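Local coordinates for protein EH1AB1 (Metagenome, PDB 6I8F) that hydrolyses esters, probably through the serine-nucleophile chemistry of the alpha/beta hydrolase fold, at residues A[262-267]-A[290-295]; A[196-201]-A[321-326]; A[53-58]-A[109-114]; A[105-110]-A[230-235]; A[70-75]-A[149-154]. All blocks are in the same frame, centred on the assembly; numbering follows the deposited sequence.

Overall arrangement
Interactions 1 and 2 are buried and lie at one end of the central sheet: the first zips parallel strands 262-267 and 290-296 together through backbone bonds, while the second lays helix 310-327 on neighbouring strand 198-202 through side chains and one bridging water; both touch the second subunit. Interaction 5 is a partly buried ring stack at the other margin of that sheet, about 28 Å from interaction 1 between centres. Interactions 3 and 4 draw on a single loop, sharing Asn109 and Ile110. Interaction 4 is buried and apolar, against helix 230-236, whereas interaction 3 is partly buried and rich in carboxylates, against the end of helix 43-55.

Interaction 1. Residues A[262-267]-A[290-295]; sequences AFVLTA and TTYVNY
Val264 and Tyr292 pair across adjacent parallel strands, 262-267 and 290-295, which open and close a beta-alpha-beta unit whose crossover is helix 273-285. Five backbone hydrogen bonds fix the register. The tight part lies toward the C-terminal ends. There Thr266 OG1 is gripped twice: Tyr292 OH lies 2.6 Å away, either hydroxyl able to donate, and Asn294 ND2 donates to OG1 over 2.7 Å. Setting OG1 between its own backbone N and carbonyl carbon (chi1 58°) carries it to both partners. On the other face, beneath helix 310-327, Val293 CG1 presses on Phe263 CZ at 3.5 Å, and Leu265 CD1 reaches Tyr295 CE1 at 3.7 Å. The Ala262 end is looser, with Thr290 CG2 4.4 Å from Ala262 CB. Along its other edge, strand 290-296 pairs antiparallel with a strand of the second subunit, extending the sheet; Glu318 of that subunit bonds Thr291 OG1. At the looser end a water donates both to Ala262 O, at 2.8 Å, and to Thr291 OG1, at 2.7 Å.

Interaction 2. Residues A[196-201]-A[321-326]; sequences PAFQML and AVMGAH
Ala197 O and His326 NE2 are joined by one water, which donates to Ala197 O over 2.6 Å and lies in the imidazole plane, 2.8 Å from His326 NE2. This bridge closes one end of an otherwise apolar contact. Phe198, its CG anti to the backbone N (chi1 -176°), reaches from the strand to the helix and meets three of its side chains. Phe198 CD2 lies over one face of the His326 ring, 3.6 Å from His326 CD2, with the two planes inclined at 35°. Met323 passes obliquely by the same phenyl, CB 3.9 Å from Phe198 CE1 and the sulfur making a Met-aromatic contact. Val322 CG1 comes in at the phenyl edge. Farther along, the Met200 and Met323 side chains cross at about a right angle, Met200 CE resting 3.9 Å from Met323 SD. Strand 198-201 and helix 321-326 run nearly antiparallel, axes 10.0 Å apart, and helix 310-327 covers this face of the sheet, where Phe263 of strand 262-267 packs on Phe198.

Interaction 3. Residues A[53-58]-A[109-114]; sequences MSEDGE and NIETHD
Glu55 and Thr112 bring their backbones together, CA to CA 4.3 Å; the chain makes a type I beta turn from Glu55 to Glu58 after helix 43-55. Opposite it, residues 110-112 have helical torsions without the regular bonds, and His113 is the N-cap of helix 114-124. Asn109 OD1 shapes this loop as an Asx motif, accepting from Thr112 N at 3.2 Å. Thr112 OG1 is doubly used: it donates to Asn109 O and accepts from His113 ND1 at 2.8 Å, OG1 lying in the plane of the imidazole, while His113 NE2 binds Asp174. A chi1 of 58° tucks this hydroxyl back over its own main chain, toward those two partners, and leaves Thr112 CG2 to rest on Ser54 CB at 3.8 Å. Glu55 lays OE2 against Glu111 CB at 3.5 Å, and a water donates to Glu55 OE2 while accepting from Asn109 ND2. Glu58 extends to the start of the helix, where OE1 takes Ser115 N and OE2 takes Thr116 OG1. Replacing Glu58 by an alanine would probably leave both donors without this acceptor and remove one carboxylate from the helix start. Glu58 OE1 also lies 3.4 Å from Thr112 O, two acceptors facing each other. Bonds from the helix start may offset that unfavourable pairing and stabilise the anion. Arg82 pairs with Glu111 and Asp114, and Tyr84 and Arg118 also bind Asp114, which probably offsets the charge of these two acids.

Interaction 4. Residues A[105-110]-A[230-235]; sequences FVIGNI and DWFWEA
Val106 and Ile107, which follow closely on a His-Gly-Gly-Gly sequence, meet helix 230-236; in hormone-sensitive-lipase relatives of the alpha/beta hydrolase fold that sequence shapes the oxyanion hole, and the helix is probably part of the cap. Aliphatic groups against rings make most of the contact. Val106 has CG1 anti to its main-chain nitrogen (chi1 174°), which sends that methyl to Trp231 CZ3 at 3.9 Å while CB lies obliquely 3.8 Å from Phe232 CD1. Ile107 straddles the same two rings by their edges: CG2 lies near the indole plane, 4.2 Å from Trp231 CH2, and CD1 comes to Phe232 CZ at 4.0 Å. Methyl against methyl adds Val106 CG2 on Ala235 CB at 4.0 Å. Polar bonds come from the surroundings: Trp231 NE1 binds Leu41 O and Val106 O binds Arg47, while the indole stacks on His43, so the start of helix 43-55 backs the contact. Within helix 230-236 the two rings brace each other, Trp231 CE3 standing 3.5 Å above the centre of the Phe232 ring.

Interaction 5. Residues A[70-75]-A[149-154]; sequences GGFAGP and IAAFRH
Phe72 and His154 form an offset stack that joins strand 66-73, the sheet's outermost strand on this side of the alpha/beta hydrolase fold, to helix 143-157. The two segments run nearly at right angles (99°), axes 10.1 Å apart. In the aromatic contact the ring centroids are 4.0 Å apart, the planes inclined at only 15°, and the side chains slide past each other in opposite directions. His154 CD2 lies over the middle of the phenyl, 3.4 Å from Phe72 CG, and His154 CB adds a CH-pi contact over the same face. A chi1 of 56° swings the phenyl toward the helix, and the ring also packs on Ile79 and Phe81 of strand 78-85. Apolar contacts complete the seam. The Phe72 ring turns its edge to the helix, CZ lying 3.6 Å from Ala151 CA. A leucine in place of Phe72 would probably cost the imidazole its flat partner and leave it freer to turn. At the exposed margin, Pro75 CD touches the Ala150 methyl, CB, at 3.6 Å.

Interaction 1. Residues A[262-267]-A[290-295]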
# COMPACT_ATOMS: atom_id res chain seq x y z
N ALA A 262 -5.52 -0.24 -8.11
CA ALA A 262 -5.26 -1.59 -7.70
C ALA A 262 -4.44 -1.60 -6.40
O ALA A 262 -3.71 -0.67 -6.11
CB ALA A 262 -4.51 -2.31 -8.80
N PHE A 263 -4.64 -2.68 -5.64
CA PHE A 263 -3.77 -3.14 -4.60
C PHE A 263 -3.29 -4.53 -5.02
O PHE A 263 -4.12 -5.41 -5.25
CB PHE A 263 -4.52 -3.17 -3.27
CG PHE A 263 -3.76 -3.79 -2.12
CD1 PHE A 263 -2.90 -3.03 -1.35
CD2 PHE A 263 -3.92 -5.11 -1.79
CE1 PHE A 263 -2.21 -3.58 -0.28
CE2 PHE A 263 -3.22 -5.68 -0.74
CZ PHE A 263 -2.38 -4.91 0.02
N VAL A 264 -1.97 -4.72 -5.14
CA VAL A 264 -1.38 -6.00 -5.57
C VAL A 264 -0.43 -6.48 -4.47
O VAL A 264 0.51 -5.77 -4.09
CB VAL A 264 -0.67 -5.87 -6.93
CG1 VAL A 264 -0.16 -7.22 -7.41
CG2 VAL A 264 -1.55 -5.23 -7.99
N LEU A 265 -0.70 -7.67 -3.93
CA LEU A 265 0.07 -8.23 -2.85
C LEU A 265 0.75 -9.51 -3.35
O LEU A 265 0.10 -10.34 -3.99
CB LEU A 265 -0.85 -8.51 -1.66
CG LEU A 265 -0.17 -9.07 -0.41
CD1 LEU A 265 -0.90 -8.63 0.85
CD2 LEU A 265 -0.10 -10.59 -0.46
N THR A 266 2.05 -9.64 -3.05
CA THR A 266 2.77 -10.89 -3.26
C THR A 266 3.30 -11.43 -1.93
O THR A 266 3.62 -10.69 -0.99
CB THR A 266 3.89 -10.76 -4.29
OG1 THR A 266 4.80 -9.76 -3.84
CG2 THR A 266 3.38 -10.44 -5.68
N ALA A 267 3.39 -12.76 -1.87
CA ALA A 267 4.07 -13.48 -0.81
C ALA A 267 5.50 -13.79 -1.27
O ALA A 267 5.71 -14.12 -2.43
CB ALA A 267 3.31 -14.74 -0.46
N THR A 290 -1.51 2.48 -8.30
CA THR A 290 -1.23 1.11 -7.96
C THR A 290 -0.46 1.09 -6.64
O THR A 290 0.56 1.75 -6.52
CB THR A 290 -0.42 0.42 -9.05
OG1 THR A 290 -1.08 0.65 -10.30
CG2 THR A 290 -0.26 -1.07 -8.81
N THR A 291 -0.96 0.31 -5.69
CA THR A 291 -0.26 0.02 -4.47
C THR A 291 0.24 -1.43 -4.52
O THR A 291 -0.57 -2.34 -4.62
CB THR A 291 -1.18 0.21 -3.26
OG1 THR A 291 -1.74 1.52 -3.31
CG2 THR A 291 -0.46 -0.02 -1.94
N TYR A 292 1.56 -1.62 -4.45
CA TYR A 292 2.18 -2.93 -4.48
C TYR A 292 2.82 -3.22 -3.12
O TYR A 292 3.49 -2.36 -2.57
CB TYR A 292 3.25 -3.04 -5.57
CG TYR A 292 4.05 -4.31 -5.45
CD1 TYR A 292 3.51 -5.53 -5.84
CD2 TYR A 292 5.29 -4.31 -4.83
CE1 TYR A 292 4.22 -6.71 -5.68
CE2 TYR A 292 6.00 -5.49 -4.66
CZ TYR A 292 5.46 -6.69 -5.08
OH TYR A 292 6.17 -7.85 -4.91
N VAL A 293 2.63 -4.43 -2.61
CA VAL A 293 3.30 -4.83 -1.37
C VAL A 293 3.75 -6.29 -1.48
O VAL A 293 3.02 -7.13 -2.00
CB VAL A 293 2.42 -4.63 -0.12
CG1 VAL A 293 1.09 -5.36 -0.22
CG2 VAL A 293 3.16 -5.03 1.14
N ASN A 294 4.96 -6.55 -0.96
CA ASN A 294 5.51 -7.87 -0.84
C ASN A 294 5.63 -8.20 0.65
O ASN A 294 6.16 -7.39 1.42
CB ASN A 294 6.86 -8.02 -1.54
CG ASN A 294 7.41 -9.43 -1.45
OD1 ASN A 294 8.45 -9.66 -0.85
ND2 ASN A 294 6.68 -10.39 -1.98
N TYR A 295 5.11 -9.38 1.03
CA TYR A 295 5.21 -9.91 2.39
C TYR A 295 6.33 -10.96 2.40
O TYR A 295 6.09 -12.11 2.04
CB TYR A 295 3.87 -10.48 2.88
CG TYR A 295 2.95 -9.44 3.49
CD1 TYR A 295 2.42 -8.42 2.72
CD2 TYR A 295 2.64 -9.45 4.84
CE1 TYR A 295 1.61 -7.44 3.27
CE2 TYR A 295 1.82 -8.48 5.41
CZ TYR A 295 1.30 -7.47 4.61
OH TYR A 295 0.52 -6.49 5.14
O HOH W 1 -3.77 1.87 -4.99

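Interaction 2. Residues A[196-201]-A[321-326]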
# COMPACT_ATOMS: atom_id res chain seq x y z
N PRO A 196 -15.06 -2.21 -12.51
CA PRO A 196 -14.88 -1.93 -11.10
C PRO A 196 -14.12 -0.63 -10.87
O PRO A 196 -13.32 -0.24 -11.69
CB PRO A 196 -14.03 -3.12 -10.62
CG PRO A 196 -14.36 -4.22 -11.59
CD PRO A 196 -14.46 -3.49 -12.91
N ALA A 197 -14.37 0.01 -9.72
CA ALA A 197 -13.68 1.23 -9.32
C ALA A 197 -12.29 0.92 -8.72
O ALA A 197 -11.47 1.83 -8.50
CB ALA A 197 -14.54 1.95 -8.31
N PHE A 198 -12.04 -0.36 -8.39
CA PHE A 198 -10.83 -0.76 -7.66
C PHE A 198 -10.67 -2.26 -7.81
O PHE A 198 -11.67 -2.96 -7.97
CB PHE A 198 -10.95 -0.34 -6.19
CG PHE A 198 -9.75 -0.58 -5.30
CD1 PHE A 198 -9.64 -1.73 -4.55
CD2 PHE A 198 -8.75 0.37 -5.18
CE1 PHE A 198 -8.56 -1.95 -3.70
CE2 PHE A 198 -7.67 0.17 -4.33
CZ PHE A 198 -7.58 -0.99 -3.60
N GLN A 199 -9.42 -2.75 -7.78
CA GLN A 199 -9.14 -4.18 -7.86
C GLN A 199 -8.13 -4.56 -6.76
O GLN A 199 -7.07 -3.97 -6.64
CB GLN A 199 -8.68 -4.60 -9.27
CG GLN A 199 -7.41 -3.90 -9.77
CD GLN A 199 -7.05 -4.27 -11.19
OE1 GLN A 199 -7.02 -5.45 -11.56
NE2 GLN A 199 -6.78 -3.27 -12.02
N MET A 200 -8.50 -5.56 -5.95
CA MET A 200 -7.67 -6.04 -4.87
C MET A 200 -7.15 -7.42 -5.26
O MET A 200 -7.87 -8.41 -5.19
CB MET A 200 -8.45 -6.10 -3.55
CG MET A 200 -7.65 -6.70 -2.39
SD MET A 200 -8.68 -7.14 -0.96
CE MET A 200 -9.32 -5.53 -0.49
N LEU A 201 -5.89 -7.47 -5.72
CA LEU A 201 -5.30 -8.70 -6.23
C LEU A 201 -4.32 -9.27 -5.20
O LEU A 201 -3.22 -8.76 -5.01
CB LEU A 201 -4.61 -8.40 -7.57
CG LEU A 201 -5.39 -7.56 -8.57
CD1 LEU A 201 -4.56 -7.38 -9.84
CD2 LEU A 201 -6.74 -8.16 -8.91
N ALA A 321 -7.36 -1.69 4.58
CA ALA A 321 -7.02 -0.32 4.89
C ALA A 321 -6.86 0.49 3.61
O ALA A 321 -7.35 1.59 3.51
CB ALA A 321 -5.74 -0.29 5.70
N VAL A 322 -6.15 -0.08 2.62
CA VAL A 322 -5.88 0.61 1.38
C VAL A 322 -7.19 0.81 0.60
O VAL A 322 -7.42 1.87 0.02
CB VAL A 322 -4.81 -0.14 0.57
CG1 VAL A 322 -4.67 0.42 -0.84
CG2 VAL A 322 -3.46 -0.16 1.28
N MET A 323 -8.03 -0.24 0.55
CA MET A 323 -9.30 -0.14 -0.16
C MET A 323 -10.18 0.94 0.50
O MET A 323 -10.74 1.78 -0.19
CB MET A 323 -10.05 -1.47 -0.17
CG MET A 323 -11.37 -1.37 -0.95
SD MET A 323 -12.16 -2.97 -1.14
CE MET A 323 -12.50 -3.35 0.58
N GLY A 324 -10.31 0.88 1.83
CA GLY A 324 -11.12 1.84 2.60
C GLY A 324 -10.67 3.28 2.41
O GLY A 324 -11.49 4.20 2.24
N ALA A 325 -9.35 3.47 2.45
CA ALA A 325 -8.72 4.76 2.19
C ALA A 325 -9.06 5.23 0.77
O ALA A 325 -9.39 6.41 0.55
CB ALA A 325 -7.23 4.67 2.39
N HIS A 326 -9.00 4.30 -0.18
CA HIS A 326 -9.29 4.66 -1.56
C HIS A 326 -10.74 5.15 -1.67
O HIS A 326 -11.01 6.11 -2.36
CB HIS A 326 -8.99 3.49 -2.52
CG HIS A 326 -9.19 3.88 -3.94
ND1 HIS A 326 -8.26 4.64 -4.65
CD2 HIS A 326 -10.23 3.66 -4.79
CE1 HIS A 326 -8.72 4.86 -5.87
NE2 HIS A 326 -9.92 4.26 -5.99
O HOH W 2 -11.58 4.37 -8.29

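Interaction 3. Residues A[53-58]-A[109-114]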
# COMPACT_ATOMS: atom_id res chain seq x y z
N MET A 53 -10.36 -28.35 5.80
CA MET A 53 -9.06 -27.92 6.29
C MET A 53 -8.90 -26.40 6.11
O MET A 53 -8.38 -25.74 6.98
CB MET A 53 -7.93 -28.63 5.55
CG MET A 53 -7.89 -30.12 5.82
SD MET A 53 -6.63 -30.90 4.78
CE MET A 53 -5.16 -30.43 5.69
N SER A 54 -9.35 -25.87 4.96
CA SER A 54 -9.29 -24.45 4.68
C SER A 54 -10.19 -23.68 5.65
O SER A 54 -9.74 -22.72 6.24
CB SER A 54 -9.63 -24.14 3.25
OG SER A 54 -8.68 -24.75 2.40
N GLU A 55 -11.43 -24.14 5.84
CA GLU A 55 -12.32 -23.53 6.83
C GLU A 55 -11.64 -23.45 8.21
O GLU A 55 -11.74 -22.42 8.90
CB GLU A 55 -13.60 -24.33 7.01
CG GLU A 55 -14.60 -24.12 5.91
CD GLU A 55 -16.00 -24.58 6.27
OE1 GLU A 55 -16.49 -24.20 7.38
OE2 GLU A 55 -16.59 -25.30 5.45
N ASP A 56 -11.00 -24.55 8.61
CA ASP A 56 -10.44 -24.69 9.95
C ASP A 56 -9.06 -24.03 10.04
O ASP A 56 -8.47 -24.02 11.12
CB ASP A 56 -10.39 -26.17 10.37
CG ASP A 56 -10.26 -26.40 11.87
OD1 ASP A 56 -10.80 -25.57 12.66
OD2 ASP A 56 -9.59 -27.39 12.25
N GLY A 57 -8.54 -23.53 8.91
CA GLY A 57 -7.25 -22.84 8.82
C GLY A 57 -7.38 -21.32 8.86
O GLY A 57 -6.38 -20.62 8.96
N GLU A 58 -8.60 -20.79 8.74
CA GLU A 58 -8.87 -19.38 8.95
C GLU A 58 -8.89 -19.10 10.46
O GLU A 58 -9.26 -19.97 11.25
CB GLU A 58 -10.24 -18.96 8.45
CG GLU A 58 -10.43 -19.03 6.95
CD GLU A 58 -11.59 -18.16 6.51
OE1 GLU A 58 -12.75 -18.50 6.86
OE2 GLU A 58 -11.32 -17.08 5.89
N ASN A 109 -14.78 -22.10 -1.38
CA ASN A 109 -16.17 -21.66 -1.49
C ASN A 109 -16.33 -20.48 -0.53
O ASN A 109 -15.34 -20.00 0.05
CB ASN A 109 -17.14 -22.81 -1.19
CG ASN A 109 -16.84 -23.47 0.13
OD1 ASN A 109 -16.75 -22.78 1.15
ND2 ASN A 109 -16.59 -24.77 0.13
N ILE A 110 -17.57 -20.04 -0.32
CA ILE A 110 -17.82 -18.92 0.57
C ILE A 110 -17.31 -19.24 1.99
O ILE A 110 -16.76 -18.36 2.66
CB ILE A 110 -19.30 -18.50 0.50
CG1 ILE A 110 -19.60 -17.89 -0.88
CG2 ILE A 110 -19.65 -17.54 1.64
CD1 ILE A 110 -21.05 -17.52 -1.11
N GLU A 111 -17.41 -20.51 2.42
CA GLU A 111 -17.10 -20.85 3.81
C GLU A 111 -15.59 -20.85 4.07
O GLU A 111 -15.18 -20.57 5.18
CB GLU A 111 -17.67 -22.21 4.21
CG GLU A 111 -19.17 -22.30 4.14
CD GLU A 111 -19.95 -21.32 5.01
OE1 GLU A 111 -19.39 -20.79 5.99
OE2 GLU A 111 -21.11 -21.10 4.69
N THR A 112 -14.78 -21.22 3.07
CA THR A 112 -13.31 -21.35 3.24
C THR A 112 -12.68 -19.97 3.47
O THR A 112 -11.57 -19.88 4.01
CB THR A 112 -12.68 -22.06 2.04
OG1 THR A 112 -12.99 -21.34 0.84
CG2 THR A 112 -13.15 -23.50 1.89
N HIS A 113 -13.36 -18.90 3.06
CA HIS A 113 -12.83 -17.52 3.11
C HIS A 113 -13.75 -16.60 3.94
O HIS A 113 -13.60 -15.39 3.88
CB HIS A 113 -12.64 -17.00 1.68
CG HIS A 113 -11.49 -17.63 0.97
ND1 HIS A 113 -11.48 -18.98 0.61
CD2 HIS A 113 -10.32 -17.11 0.55
CE1 HIS A 113 -10.35 -19.25 -0.01
NE2 HIS A 113 -9.61 -18.11 -0.06
N ASP A 114 -14.66 -17.19 4.72
CA ASP A 114 -15.69 -16.46 5.48
C ASP A 114 -15.07 -15.54 6.55
O ASP A 114 -15.43 -14.37 6.63
CB ASP A 114 -16.67 -17.45 6.11
CG ASP A 114 -17.72 -16.78 6.97
OD1 ASP A 114 -18.67 -16.22 6.40
OD2 ASP A 114 -17.55 -16.80 8.21
O HOH W 3 -16.69 -26.20 2.92

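Interaction 4. Residues A[105-110]-A[230-235]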
# COMPACT_ATOMS: atom_id res chain seq x y z
N PHE A 105 -9.55 -22.64 -9.00
CA PHE A 105 -10.79 -22.82 -9.76
C PHE A 105 -11.36 -24.24 -9.59
O PHE A 105 -12.23 -24.67 -10.36
CB PHE A 105 -10.56 -22.48 -11.24
CG PHE A 105 -10.05 -21.08 -11.55
CD1 PHE A 105 -10.89 -19.98 -11.46
CD2 PHE A 105 -8.75 -20.88 -11.98
CE1 PHE A 105 -10.42 -18.71 -11.76
CE2 PHE A 105 -8.28 -19.60 -12.25
CZ PHE A 105 -9.12 -18.52 -12.16
N VAL A 106 -10.92 -24.96 -8.55
CA VAL A 106 -11.33 -26.37 -8.32
C VAL A 106 -11.90 -26.54 -6.90
O VAL A 106 -12.80 -27.35 -6.71
CB VAL A 106 -10.18 -27.36 -8.58
CG1 VAL A 106 -10.55 -28.79 -8.22
CG2 VAL A 106 -9.71 -27.29 -10.03
N ILE A 107 -11.34 -25.82 -5.91
CA ILE A 107 -11.78 -25.92 -4.51
C ILE A 107 -12.02 -24.50 -3.97
O ILE A 107 -11.92 -23.52 -4.70
CB ILE A 107 -10.74 -26.69 -3.68
CG1 ILE A 107 -9.44 -25.90 -3.51
CG2 ILE A 107 -10.50 -28.07 -4.27
CD1 ILE A 107 -8.38 -26.63 -2.75
N GLY A 108 -12.31 -24.42 -2.67
CA GLY A 108 -12.72 -23.17 -2.03
C GLY A 108 -14.19 -22.88 -2.29
O GLY A 108 -14.77 -23.31 -3.29
N ASN A 109 -14.78 -22.10 -1.38
CA ASN A 109 -16.17 -21.66 -1.49
C ASN A 109 -16.33 -20.48 -0.53
O ASN A 109 -15.34 -20.00 0.05
CB ASN A 109 -17.14 -22.81 -1.19
CG ASN A 109 -16.84 -23.47 0.13
OD1 ASN A 109 -16.75 -22.78 1.15
ND2 ASN A 109 -16.59 -24.77 0.13
N ILE A 110 -17.57 -20.04 -0.32
CA ILE A 110 -17.82 -18.92 0.57
C ILE A 110 -17.31 -19.24 1.99
O ILE A 110 -16.76 -18.36 2.66
CB ILE A 110 -19.30 -18.50 0.50
CG1 ILE A 110 -19.60 -17.89 -0.88
CG2 ILE A 110 -19.65 -17.54 1.64
CD1 ILE A 110 -21.05 -17.52 -1.11
N ASP A 230 -1.06 -30.52 -11.72
CA ASP A 230 -1.87 -31.14 -12.77
C ASP A 230 -3.28 -31.45 -12.25
O ASP A 230 -4.25 -31.32 -12.98
CB ASP A 230 -1.22 -32.41 -13.31
CG ASP A 230 0.02 -32.10 -14.14
OD1 ASP A 230 0.82 -33.03 -14.35
OD2 ASP A 230 0.16 -30.93 -14.55
N TRP A 231 -3.37 -31.84 -10.97
CA TRP A 231 -4.65 -32.14 -10.34
C TRP A 231 -5.61 -30.95 -10.49
O TRP A 231 -6.82 -31.16 -10.62
CB TRP A 231 -4.43 -32.54 -8.88
CG TRP A 231 -5.64 -33.07 -8.17
CD1 TRP A 231 -6.05 -34.37 -8.10
CD2 TRP A 231 -6.57 -32.32 -7.38
NE1 TRP A 231 -7.17 -34.48 -7.32
CE2 TRP A 231 -7.51 -33.24 -6.86
CE3 TRP A 231 -6.71 -30.96 -7.05
CZ2 TRP A 231 -8.58 -32.84 -6.05
CZ3 TRP A 231 -7.75 -30.57 -6.24
CH2 TRP A 231 -8.68 -31.50 -5.75
N PHE A 232 -5.07 -29.73 -10.48
CA PHE A 232 -5.82 -28.50 -10.67
C PHE A 232 -5.91 -28.14 -12.15
O PHE A 232 -7.00 -27.91 -12.70
CB PHE A 232 -5.18 -27.34 -9.89
CG PHE A 232 -5.38 -27.44 -8.40
CD1 PHE A 232 -6.53 -26.95 -7.81
CD2 PHE A 232 -4.44 -28.06 -7.60
CE1 PHE A 232 -6.73 -27.06 -6.44
CE2 PHE A 232 -4.64 -28.17 -6.23
CZ PHE A 232 -5.78 -27.67 -5.65
N TRP A 233 -4.74 -28.07 -12.78
CA TRP A 233 -4.58 -27.55 -14.12
C TRP A 233 -5.41 -28.36 -15.13
O TRP A 233 -6.08 -27.79 -15.99
CB TRP A 233 -3.09 -27.52 -14.49
CG TRP A 233 -2.85 -26.94 -15.84
CD1 TRP A 233 -2.63 -27.63 -16.99
CD2 TRP A 233 -2.87 -25.55 -16.21
NE1 TRP A 233 -2.48 -26.77 -18.05
CE2 TRP A 233 -2.62 -25.49 -17.60
CE3 TRP A 233 -3.06 -24.35 -15.51
CZ2 TRP A 233 -2.57 -24.28 -18.29
CZ3 TRP A 233 -3.00 -23.16 -16.19
CH2 TRP A 233 -2.75 -23.13 -17.56
N GLU A 234 -5.41 -29.69 -14.99
CA GLU A 234 -6.02 -30.60 -15.96
C GLU A 234 -7.54 -30.67 -15.75
O GLU A 234 -8.28 -31.04 -16.66
CB GLU A 234 -5.38 -31.98 -15.86
CG GLU A 234 -3.92 -31.95 -16.31
CD GLU A 234 -3.24 -33.29 -16.50
OE1 GLU A 234 -3.72 -34.30 -15.95
OE2 GLU A 234 -2.22 -33.31 -17.20
N ALA A 235 -7.99 -30.31 -14.54
CA ALA A 235 -9.40 -30.24 -14.26
C ALA A 235 -9.99 -29.00 -14.96
O ALA A 235 -11.12 -29.03 -15.47
CB ALA A 235 -9.61 -30.20 -12.76

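Interaction 5. Residues A[70-75]-A[149-154]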
# COMPACT_ATOMS: atom_id res chain seq x y z
N GLY A 70 -27.97 -15.23 -0.41
CA GLY A 70 -28.90 -15.35 -1.51
C GLY A 70 -28.21 -15.87 -2.75
O GLY A 70 -27.04 -16.29 -2.70
N GLY A 71 -28.94 -15.82 -3.87
CA GLY A 71 -28.43 -16.19 -5.18
C GLY A 71 -29.12 -15.39 -6.27
O GLY A 71 -30.13 -14.76 -6.00
N PHE A 72 -28.56 -15.40 -7.47
CA PHE A 72 -29.21 -14.83 -8.64
C PHE A 72 -28.84 -15.70 -9.85
O PHE A 72 -27.95 -16.54 -9.77
CB PHE A 72 -28.80 -13.37 -8.84
CG PHE A 72 -27.32 -13.17 -8.94
CD1 PHE A 72 -26.65 -13.38 -10.13
CD2 PHE A 72 -26.58 -12.82 -7.82
CE1 PHE A 72 -25.28 -13.23 -10.21
CE2 PHE A 72 -25.21 -12.65 -7.90
CZ PHE A 72 -24.56 -12.88 -9.09
N ALA A 73 -29.56 -15.50 -10.96
CA ALA A 73 -29.38 -16.31 -12.16
C ALA A 73 -28.07 -15.91 -12.84
O ALA A 73 -27.91 -14.77 -13.25
CB ALA A 73 -30.55 -16.11 -13.09
N GLY A 74 -27.12 -16.84 -12.90
CA GLY A 74 -25.90 -16.64 -13.65
C GLY A 74 -26.08 -17.09 -15.10
O GLY A 74 -27.19 -17.45 -15.48
N PRO A 75 -25.01 -17.13 -15.92
CA PRO A 75 -25.12 -17.55 -17.32
C PRO A 75 -25.68 -18.96 -17.50
O PRO A 75 -26.45 -19.19 -18.42
CB PRO A 75 -23.67 -17.50 -17.85
CG PRO A 75 -22.93 -16.62 -16.88
CD PRO A 75 -23.63 -16.78 -15.55
N ILE A 149 -17.40 -12.73 -13.96
CA ILE A 149 -17.82 -11.60 -14.76
C ILE A 149 -19.33 -11.36 -14.56
O ILE A 149 -19.72 -10.22 -14.31
CB ILE A 149 -17.43 -11.80 -16.23
CG1 ILE A 149 -15.91 -11.81 -16.39
CG2 ILE A 149 -18.08 -10.73 -17.11
CD1 ILE A 149 -15.43 -12.33 -17.73
N ALA A 150 -20.16 -12.41 -14.64
CA ALA A 150 -21.62 -12.23 -14.53
C ALA A 150 -21.98 -11.66 -13.14
O ALA A 150 -22.87 -10.83 -13.03
CB ALA A 150 -22.37 -13.51 -14.82
N ALA A 151 -21.28 -12.12 -12.10
CA ALA A 151 -21.54 -11.64 -10.72
C ALA A 151 -21.30 -10.12 -10.63
O ALA A 151 -22.12 -9.38 -10.06
CB ALA A 151 -20.66 -12.39 -9.75
N PHE A 152 -20.18 -9.65 -11.18
CA PHE A 152 -19.85 -8.23 -11.14
C PHE A 152 -20.87 -7.41 -11.93
O PHE A 152 -21.37 -6.38 -11.45
CB PHE A 152 -18.44 -7.94 -11.65
CG PHE A 152 -18.21 -6.46 -11.79
CD1 PHE A 152 -18.06 -5.66 -10.67
CD2 PHE A 152 -18.27 -5.85 -13.03
CE1 PHE A 152 -17.95 -4.29 -10.79
CE2 PHE A 152 -18.15 -4.47 -13.15
CZ PHE A 152 -17.98 -3.69 -12.03
N ARG A 153 -21.16 -7.84 -13.17
CA ARG A 153 -22.13 -7.11 -14.02
C ARG A 153 -23.49 -7.04 -13.30
O ARG A 153 -24.13 -6.02 -13.26
CB ARG A 153 -22.26 -7.77 -15.39
CG ARG A 153 -21.06 -7.62 -16.31
CD ARG A 153 -21.33 -8.18 -17.70
NE ARG A 153 -20.25 -7.90 -18.65
CZ ARG A 153 -19.88 -8.69 -19.66
NH1 ARG A 153 -20.41 -9.90 -19.80
NH2 ARG A 153 -18.97 -8.28 -20.53
N HIS A 154 -23.92 -8.16 -12.70
CA HIS A 154 -25.23 -8.24 -12.04
C HIS A 154 -25.31 -7.30 -10.83
O HIS A 154 -26.30 -6.59 -10.63
CB HIS A 154 -25.54 -9.68 -11.65
CG HIS A 154 -26.87 -9.83 -10.98
ND1 HIS A 154 -28.05 -9.89 -11.69
CD2 HIS A 154 -27.20 -9.88 -9.67
CE1 HIS A 154 -29.06 -10.01 -10.85
NE2 HIS A 154 -28.57 -10.00 -9.60